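Local coordinates for protein transglutaminase-like enzymes, putative cysteine protease (Cytophaga hutchinsonii, PDB 3ISR) that is probably a cysteine protease of the transglutaminase-like superfamily, inferred to hydrolyse peptide bonds, at residues T28-N33 with V70-T75. Sequence-based numbering, arbitrary orientation.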
# COMPACT_ATOMS: atom_id res chain seq x y z
N THR B 28 15.42 15.51 -23.04
CA THR B 28 15.63 14.86 -21.74
C THR B 28 16.88 15.40 -21.06
O THR B 28 17.91 15.59 -21.70
CB THR B 28 15.76 13.33 -21.93
OG1 THR B 28 14.57 12.82 -22.56
CG2 THR B 28 15.96 12.63 -20.61
N THR B 29 16.77 15.64 -19.76
CA THR B 29 17.91 15.96 -18.91
C THR B 29 18.26 14.75 -18.04
O THR B 29 17.37 14.10 -17.49
CB THR B 29 17.64 17.21 -18.03
OG1 THR B 29 17.53 18.35 -18.89
CG2 THR B 29 18.77 17.46 -17.03
N PHE B 30 19.56 14.46 -17.95
CA PHE B 30 20.07 13.34 -17.15
C PHE B 30 20.90 13.89 -16.02
O PHE B 30 21.66 14.85 -16.20
CB PHE B 30 20.98 12.45 -18.00
CG PHE B 30 20.27 11.75 -19.11
CD1 PHE B 30 19.91 10.41 -18.98
CD2 PHE B 30 19.97 12.42 -20.29
CE1 PHE B 30 19.26 9.75 -20.03
CE2 PHE B 30 19.31 11.77 -21.32
CZ PHE B 30 18.95 10.43 -21.19
N ILE B 31 20.75 13.28 -14.85
CA ILE B 31 21.70 13.51 -13.78
C ILE B 31 22.23 12.15 -13.44
O ILE B 31 21.47 11.27 -12.99
CB ILE B 31 21.06 14.11 -12.52
CG1 ILE B 31 20.32 15.41 -12.86
CG2 ILE B 31 22.15 14.38 -11.45
CD1 ILE B 31 19.57 16.02 -11.66
N PHE B 32 23.53 11.98 -13.65
CA PHE B 32 24.17 10.70 -13.44
C PHE B 32 24.99 10.68 -12.16
O PHE B 32 25.47 11.71 -11.70
CB PHE B 32 25.10 10.38 -14.61
CG PHE B 32 24.40 10.11 -15.90
CD1 PHE B 32 23.60 8.99 -16.05
CD2 PHE B 32 24.57 10.96 -16.99
CE1 PHE B 32 22.96 8.72 -17.25
CE2 PHE B 32 23.94 10.70 -18.20
CZ PHE B 32 23.13 9.58 -18.33
N ASN B 33 25.17 9.49 -11.60
CA ASN B 33 26.07 9.33 -10.47
C ASN B 33 26.96 8.12 -10.68
O ASN B 33 26.61 7.01 -10.23
CB ASN B 33 25.28 9.19 -9.17
CG ASN B 33 26.16 9.24 -7.96
OD1 ASN B 33 27.24 9.88 -7.96
ND2 ASN B 33 25.73 8.57 -6.91
N VAL B 70 26.81 14.35 -12.34
CA VAL B 70 27.08 15.03 -13.60
C VAL B 70 25.79 15.13 -14.38
O VAL B 70 25.00 14.18 -14.41
CB VAL B 70 28.18 14.33 -14.48
CG1 VAL B 70 29.56 14.42 -13.81
CG2 VAL B 70 27.82 12.89 -14.76
N ARG B 71 25.57 16.26 -15.02
CA ARG B 71 24.33 16.44 -15.76
C ARG B 71 24.54 16.96 -17.16
O ARG B 71 25.47 17.73 -17.43
CB ARG B 71 23.34 17.32 -14.99
CG ARG B 71 23.89 18.65 -14.59
CD ARG B 71 22.81 19.53 -13.93
NE ARG B 71 23.45 20.67 -13.29
CZ ARG B 71 22.84 21.51 -12.46
NH1 ARG B 71 23.52 22.51 -11.93
NH2 ARG B 71 21.55 21.35 -12.17
N LEU B 72 23.65 16.53 -18.05
CA LEU B 72 23.66 16.91 -19.45
C LEU B 72 22.25 16.85 -19.97
O LEU B 72 21.39 16.19 -19.37
CB LEU B 72 24.55 15.95 -20.26
CG LEU B 72 24.24 14.45 -20.31
CD1 LEU B 72 23.07 14.14 -21.23
CD2 LEU B 72 25.49 13.72 -20.81
N LYS B 73 22.00 17.53 -21.08
CA LYS B 73 20.71 17.42 -21.75
C LYS B 73 20.89 16.82 -23.14
O LYS B 73 21.93 17.02 -23.78
CB LYS B 73 19.97 18.77 -21.79
CG LYS B 73 20.70 19.91 -22.49
CD LYS B 73 19.93 21.24 -22.36
CE LYS B 73 20.22 22.13 -23.58
NZ LYS B 73 19.91 23.58 -23.36
N ALA B 74 19.89 16.06 -23.59
CA ALA B 74 19.95 15.36 -24.86
C ALA B 74 18.69 15.65 -25.68
O ALA B 74 17.60 15.71 -25.14
CB ALA B 74 20.10 13.87 -24.62
N THR B 75 18.86 15.83 -26.98
CA THR B 75 17.72 16.16 -27.85
C THR B 75 16.92 14.91 -28.27
O THR B 75 17.44 13.79 -28.26
CB THR B 75 18.15 17.05 -29.06
OG1 THR B 75 17.37 16.71 -30.21
CG2 THR B 75 19.61 16.87 -29.38
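Phe-30 and Leu-72 form the middle hydrogen-bonded pair of an antiparallel β-ladder, which joins the two central strands of a four-stranded sheet that strand 255-258 completes at one edge. The ladder illustrates how alternation settles backbone polarity: Thr-28, Phe-30 and Phe-32 each donate N-H to, and accept an N-H at C=O from, Ala-74, Leu-72 and Val-70 respectively. Of these six bonds, Phe-30 N to Leu-72 O (2.9 Å) is almost straight, 176° at the hydrogen, whereas the return bond from Leu-72 N to Phe-30 O is longer, 3.2 Å, and more bent. Phe-30 O also receives a CA-H...O contact from Arg-71 CA at 3.1 Å. Among the intervening residues, backbone bonds run to the flanking strands: Thr-29 and Ile-31 to Phe-258 and Ser-256, Arg-71 to Glu-58.

On the face of Thr-29, Ile-31, Arg-71 and Lys-73, which packs against Val-106 and Val-107 of the second subunit, Ile-31 and Arg-71 lie side by side. The extended arginine chain carries its guanidinium beyond the ladder, where NE meets Glu-58 in a salt bridge and NH2 donates to Leu-109 O of the second subunit.

The other face is largely apolar, Thr-28 OG1 being hydrogen-bonded to Ser-26 O and Asn-260 N; Phe-80 touches Phe-30, Phe-32 and Leu-72. Leu-72 CD1 meets Phe-30 CD2 obliquely at 3.7 Å, while Ala-74 CB touches the ring edge at CE2, 4.0 Å away.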